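Uroporphyrinogen-III C-methyltransferase (Pseudomonas denitrificans, PDB 1S4D) catalyses the two successive S-adenosyl-L-methionine-dependent methylations, at C-2 and C-7, that turn uroporphyrinogen III into precorrin-2 on the way to cobalamin and siroheme. Local coordinates at residues K77-R90 with R108-V121. Residues are numbered along the deposited sequence; the frame is centred on the assembly and turned at random. Where two conformers were deposited one is given.
Sequences KQRDISLRLVELAR and RGGEEALTLVEHQV
Two helices on one face of the parallel sheet in the N-terminal α/β half of this methyltransferase, 78-90 and 109-118, pack at 45° with axes 9.1 Å apart. Where S82 meets T115, S82 CB lies 3.5 Å from T115 CG2, and a water bridges the two hydroxyls. E112 is a knob set among Q78, I81, S82 and L85; its OE2 accepts an N-H from Q78 NE2 at 3.0 Å, met on the anti side and well out of the carboxylate plane, while the same amide nitrogen also donates to S82 OG. Near the helix starts, one face of the R108 guanidinium lies over Q78 CB, which is 3.4 Å from R108 CZ, and the group grips E111 side-on through NE and NH1. With an alanine at R108, the E111 carboxylate would probably lose its charged mate and Q78 CB the flat group over it. CG anti to the backbone N and a bend at chi2 (86°) bring the R79 guanidinium to E118, where a nearly coplanar salt bridge forms end-on, R79 NH1 to E118 OE2 at 2.8 Å and R79 NH2 to E118 OE1 at 2.9 Å. Farther along, V86 CG2 touches L116 CD1 at 3.6 Å, V86 CG1 rests on H119 CB, and A89 CB meets V121 CG1, V121 belonging to the Schellman motif that ends helix 109-118. Beneath, E112 forms salt bridges with R97 and K99, L116 and V121 lie on strand 16-21, and L85 reaches strands 43-46 and 94-99; on another side of helix 109-118, L255 of the second subunit packs on A113 and L114.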
loop_
_atom_site.group_PDB
_atom_site.type_symbol
_atom_site.label_atom_id
_atom_site.label_comp_id
_atom_site.label_asym_id
_atom_site.label_seq_id
_atom_site.Cartn_x
_atom_site.Cartn_y
_atom_site.Cartn_z
ATOM N N LYS B 77 -12.058 23.476 1.485
ATOM C CA LYS B 77 -10.738 23.120 1.992
ATOM C C LYS B 77 -10.904 21.846 2.822
ATOM O O LYS B 77 -12.019 21.495 3.224
ATOM C CB LYS B 77 -10.079 24.268 2.796
ATOM C CG LYS B 77 -8.676 23.927 3.447
ATOM C CD LYS B 77 -7.468 24.283 2.531
ATOM C CE LYS B 77 -6.620 23.071 2.172
ATOM N NZ LYS B 77 -7.325 22.255 1.156
ATOM N N GLN B 78 -9.795 21.150 3.046
ATOM C CA GLN B 78 -9.766 19.924 3.823
ATOM C C GLN B 78 -10.459 20.078 5.167
ATOM O O GLN B 78 -11.182 19.192 5.591
ATOM C CB GLN B 78 -8.309 19.485 4.022
ATOM C CG GLN B 78 -8.117 18.178 4.779
ATOM C CD GLN B 78 -9.019 17.085 4.260
ATOM O OE1 GLN B 78 -9.009 16.799 3.071
ATOM N NE2 GLN B 78 -9.814 16.490 5.142
ATOM N N ARG B 79 -10.232 21.215 5.819
ATOM C CA ARG B 79 -10.786 21.506 7.140
ATOM C C ARG B 79 -12.317 21.439 7.120
ATOM O O ARG B 79 -12.938 20.981 8.084
ATOM C CB ARG B 79 -10.285 22.878 7.638
ATOM C CG ARG B 79 -10.793 23.310 9.023
ATOM C CD ARG B 79 -9.973 22.795 10.213
ATOM N NE ARG B 79 -10.444 23.342 11.491
ATOM C CZ ARG B 79 -10.171 22.818 12.699
ATOM N NH1 ARG B 79 -10.655 23.392 13.804
ATOM N NH2 ARG B 79 -9.420 21.717 12.806
ATOM N N ASP B 80 -12.910 21.890 6.009
ATOM C CA ASP B 80 -14.352 21.901 5.857
ATOM C C ASP B 80 -14.864 20.480 5.859
ATOM O O ASP B 80 -15.853 20.187 6.507
ATOM C CB ASP B 80 -14.773 22.617 4.565
ATOM C CG ASP B 80 -14.765 24.132 4.698
ATOM O OD1 ASP B 80 -14.805 24.827 3.648
ATOM O OD2 ASP B 80 -14.713 24.712 5.805
ATOM N N ILE B 81 -14.186 19.602 5.131
ATOM C CA ILE B 81 -14.561 18.197 5.088
ATOM C C ILE B 81 -14.411 17.547 6.463
ATOM O O ILE B 81 -15.227 16.712 6.858
ATOM C CB ILE B 81 -13.723 17.452 4.038
ATOM C CG1 ILE B 81 -14.064 17.970 2.638
ATOM C CG2 ILE B 81 -13.924 15.917 4.143
ATOM C CD1 ILE B 81 -13.067 17.546 1.586
ATOM N N SER B 82 -13.372 17.938 7.184
ATOM C CA SER B 82 -13.098 17.367 8.489
ATOM C C SER B 82 -14.135 17.814 9.508
ATOM O O SER B 82 -14.592 17.007 10.319
ATOM C CB SER B 82 -11.696 17.733 8.965
ATOM O OG SER B 82 -10.713 17.151 8.137
ATOM N N LEU B 83 -14.504 19.089 9.465
ATOM C CA LEU B 83 -15.493 19.605 10.387
ATOM C C LEU B 83 -16.846 18.907 10.174
ATOM O O LEU B 83 -17.561 18.640 11.157
ATOM C CB LEU B 83 -15.589 21.142 10.309
ATOM C CG LEU B 83 -14.433 21.922 10.994
ATOM C CD1 LEU B 83 -14.550 23.437 10.898
ATOM C CD2 LEU B 83 -14.220 21.514 12.439
ATOM N N ARG B 84 -17.161 18.576 8.914
ATOM C CA ARG B 84 -18.442 17.972 8.546
ATOM C C ARG B 84 -18.510 16.561 9.127
ATOM O O ARG B 84 -19.564 16.152 9.643
ATOM C CB ARG B 84 -18.693 18.020 7.014
ATOM C CG ARG B 84 -19.550 16.885 6.406
ATOM C CD ARG B 84 -20.949 17.254 5.833
ATOM N NE ARG B 84 -21.946 17.497 6.872
ATOM C CZ ARG B 84 -23.229 17.083 6.868
ATOM N NH1 ARG B 84 -24.008 17.400 7.889
ATOM N NH2 ARG B 84 -23.758 16.356 5.896
ATOM N N LEU B 85 -17.382 15.840 9.072
ATOM C CA LEU B 85 -17.249 14.540 9.731
ATOM C C LEU B 85 -17.544 14.646 11.225
ATOM O O LEU B 85 -18.280 13.836 11.782
ATOM C CB LEU B 85 -15.859 13.942 9.509
ATOM C CG LEU B 85 -15.482 13.568 8.061
ATOM C CD1 LEU B 85 -14.110 12.869 8.009
ATOM C CD2 LEU B 85 -16.587 12.766 7.339
ATOM N N VAL B 86 -16.988 15.667 11.859
ATOM C CA VAL B 86 -17.240 15.928 13.258
ATOM C C VAL B 86 -18.731 16.224 13.482
ATOM O O VAL B 86 -19.310 15.772 14.466
ATOM C CB VAL B 86 -16.322 17.069 13.787
ATOM C CG1 VAL B 86 -16.754 17.560 15.188
ATOM C CG2 VAL B 86 -14.867 16.607 13.798
ATOM N N GLU B 87 -19.358 16.954 12.561
ATOM C CA GLU B 87 -20.752 17.341 12.755
ATOM C C GLU B 87 -21.663 16.104 12.677
ATOM O O GLU B 87 -22.560 15.924 13.508
ATOM C CB GLU B 87 -21.151 18.462 11.786
ATOM C CG GLU B 87 -22.639 18.649 11.568
ATOM C CD GLU B 87 -22.940 19.631 10.445
ATOM O OE1 GLU B 87 -23.191 20.812 10.759
ATOM O OE2 GLU B 87 -22.926 19.251 9.252
ATOM N N LEU B 88 -21.385 15.246 11.698
ATOM C CA LEU B 88 -22.076 13.971 11.512
ATOM C C LEU B 88 -21.946 13.034 12.701
ATOM O O LEU B 88 -22.927 12.406 13.112
ATOM C CB LEU B 88 -21.553 13.289 10.248
ATOM C CG LEU B 88 -21.961 14.032 8.969
ATOM C CD1 LEU B 88 -21.061 13.616 7.811
ATOM C CD2 LEU B 88 -23.454 13.829 8.639
ATOM N N ALA B 89 -20.733 12.950 13.246
ATOM C CA ALA B 89 -20.444 12.105 14.387
ATOM C C ALA B 89 -21.092 12.617 15.699
ATOM O O ALA B 89 -21.728 11.851 16.435
ATOM C CB ALA B 89 -18.961 11.950 14.529
ATOM N N ARG B 90 -20.946 13.904 15.977
ATOM C CA ARG B 90 -21.593 14.515 17.134
ATOM C C ARG B 90 -23.127 14.334 17.135
ATOM O O ARG B 90 -23.752 14.307 18.182
ATOM C CB ARG B 90 -21.224 16.001 17.237
ATOM C CG ARG B 90 -19.814 16.245 17.727
ATOM C CD ARG B 90 -19.554 17.670 18.201
ATOM N NE ARG B 90 -18.299 17.750 18.949
ATOM C CZ ARG B 90 -17.511 18.816 18.984
ATOM N NH1 ARG B 90 -17.834 19.921 18.323
ATOM N NH2 ARG B 90 -16.388 18.775 19.681
ATOM N N ARG B 108 -4.551 13.029 2.761
ATOM C CA ARG B 108 -4.951 13.813 3.946
ATOM C C ARG B 108 -5.738 13.111 5.074
ATOM O O ARG B 108 -6.490 13.759 5.795
ATOM C CB ARG B 108 -5.575 15.173 3.586
ATOM C CG ARG B 108 -5.593 15.516 2.112
ATOM C CD ARG B 108 -5.329 16.975 1.672
ATOM N NE ARG B 108 -4.975 17.951 2.704
ATOM C CZ ARG B 108 -5.236 19.264 2.599
ATOM N NH1 ARG B 108 -4.895 20.109 3.577
ATOM N NH2 ARG B 108 -5.860 19.728 1.510
ATOM N N GLY B 109 -5.515 11.814 5.258
ATOM C CA GLY B 109 -6.114 11.059 6.346
ATOM C C GLY B 109 -5.618 11.419 7.746
ATOM O O GLY B 109 -6.401 11.462 8.716
ATOM N N GLY B 110 -4.314 11.651 7.862
ATOM C CA GLY B 110 -3.742 12.207 9.078
ATOM C C GLY B 110 -4.410 13.494 9.531
ATOM O O GLY B 110 -4.806 13.595 10.693
ATOM N N GLU B 111 -4.559 14.460 8.623
ATOM C CA GLU B 111 -5.237 15.718 8.940
ATOM C C GLU B 111 -6.640 15.454 9.464
ATOM O O GLU B 111 -7.028 15.993 10.510
ATOM C CB GLU B 111 -5.323 16.641 7.727
ATOM C CG GLU B 111 -3.986 17.214 7.328
ATOM C CD GLU B 111 -4.050 18.054 6.065
ATOM O OE1 GLU B 111 -3.605 17.564 4.995
ATOM O OE2 GLU B 111 -4.546 19.212 6.156
ATOM N N GLU B 112 -7.399 14.626 8.734
ATOM C CA GLU B 112 -8.767 14.326 9.138
ATOM C C GLU B 112 -8.790 13.753 10.558
ATOM O O GLU B 112 -9.473 14.315 11.423
ATOM C CB GLU B 112 -9.447 13.401 8.143
ATOM C CG GLU B 112 -9.646 14.080 6.809
ATOM C CD GLU B 112 -10.362 13.248 5.769
ATOM O OE1 GLU B 112 -10.049 12.039 5.593
ATOM O OE2 GLU B 112 -11.216 13.846 5.102
ATOM N N ALA B 113 -8.019 12.686 10.801
ATOM C CA ALA B 113 -7.963 12.052 12.107
ATOM C C ALA B 113 -7.591 13.078 13.172
ATOM O O ALA B 113 -8.177 13.108 14.252
ATOM C CB ALA B 113 -6.961 10.882 12.098
ATOM N N LEU B 114 -6.629 13.936 12.845
ATOM C CA LEU B 114 -6.171 14.962 13.778
ATOM C C LEU B 114 -7.319 15.884 14.152
ATOM O O LEU B 114 -7.498 16.223 15.323
ATOM C CB LEU B 114 -5.038 15.758 13.161
ATOM C CG LEU B 114 -3.666 15.882 13.824
ATOM C CD1 LEU B 114 -3.230 14.664 14.648
ATOM C CD2 LEU B 114 -2.628 16.238 12.734
ATOM N N THR B 115 -8.117 16.265 13.161
ATOM C CA THR B 115 -9.305 17.057 13.411
ATOM C C THR B 115 -10.289 16.275 14.275
ATOM O O THR B 115 -10.824 16.815 15.249
ATOM C CB THR B 115 -9.951 17.495 12.085
ATOM O OG1 THR B 115 -9.008 18.270 11.336
ATOM C CG2 THR B 115 -11.083 18.472 12.334
ATOM N N LEU B 116 -10.513 15.003 13.935
ATOM C CA LEU B 116 -11.357 14.137 14.765
ATOM C C LEU B 116 -10.909 14.158 16.260
ATOM O O LEU B 116 -11.717 14.421 17.154
ATOM C CB LEU B 116 -11.419 12.722 14.187
ATOM C CG LEU B 116 -12.512 12.312 13.168
ATOM C CD1 LEU B 116 -13.491 13.410 12.755
ATOM C CD2 LEU B 116 -11.935 11.654 11.927
ATOM N N VAL B 117 -9.621 13.936 16.518
ATOM C CA VAL B 117 -9.108 13.939 17.878
ATOM C C VAL B 117 -9.365 15.272 18.618
ATOM O O VAL B 117 -9.905 15.280 19.729
ATOM C CB VAL B 117 -7.621 13.558 17.915
ATOM C CG1 VAL B 117 -7.054 13.796 19.298
ATOM C CG2 VAL B 117 -7.453 12.107 17.512
ATOM N N GLU B 118 -8.995 16.382 17.979
ATOM C CA GLU B 118 -9.219 17.733 18.481
ATOM C C GLU B 118 -10.651 17.945 19.002
ATOM O O GLU B 118 -10.858 18.633 20.002
ATOM C CB GLU B 118 -8.883 18.720 17.348
ATOM C CG GLU B 118 -9.215 20.202 17.534
ATOM C CD GLU B 118 -9.125 20.956 16.208
ATOM O OE1 GLU B 118 -8.441 20.461 15.274
ATOM O OE2 GLU B 118 -9.746 22.033 16.067
ATOM N N HIS B 119 -11.629 17.344 18.333
ATOM C CA HIS B 119 -13.034 17.545 18.681
ATOM C C HIS B 119 -13.626 16.348 19.411
ATOM O O HIS B 119 -14.855 16.212 19.486
ATOM C CB HIS B 119 -13.868 17.858 17.440
ATOM C CG HIS B 119 -13.385 19.041 16.663
ATOM N ND1 HIS B 119 -13.953 20.293 16.784
ATOM C CD2 HIS B 119 -12.396 19.162 15.747
ATOM C CE1 HIS B 119 -13.329 21.137 15.983
ATOM N NE2 HIS B 119 -12.381 20.475 15.339
ATOM N N GLN B 120 -12.748 15.487 19.941
ATOM C CA GLN B 120 -13.147 14.380 20.837
ATOM C C GLN B 120 -13.994 13.296 20.134
ATOM O O GLN B 120 -14.863 12.674 20.748
ATOM C CB GLN B 120 -13.875 14.904 22.086
ATOM C CG GLN B 120 -13.131 15.961 22.868
ATOM C CD GLN B 120 -12.106 15.355 23.772
ATOM O OE1 GLN B 120 -10.969 15.147 23.360
ATOM N NE2 GLN B 120 -12.501 15.050 25.006
ATOM N N VAL B 121 -13.742 13.061 18.851
ATOM C CA VAL B 121 -14.500 12.044 18.128
ATOM C C VAL B 121 -13.630 10.797 17.938
ATOM O O VAL B 121 -12.544 10.898 17.376
ATOM C CB VAL B 121 -14.996 12.595 16.774
ATOM C CG1 VAL B 121 -15.656 11.519 15.943
ATOM C CG2 VAL B 121 -15.951 13.747 16.991
HETATM O O HOH W 1 -8.717 18.908 8.438
#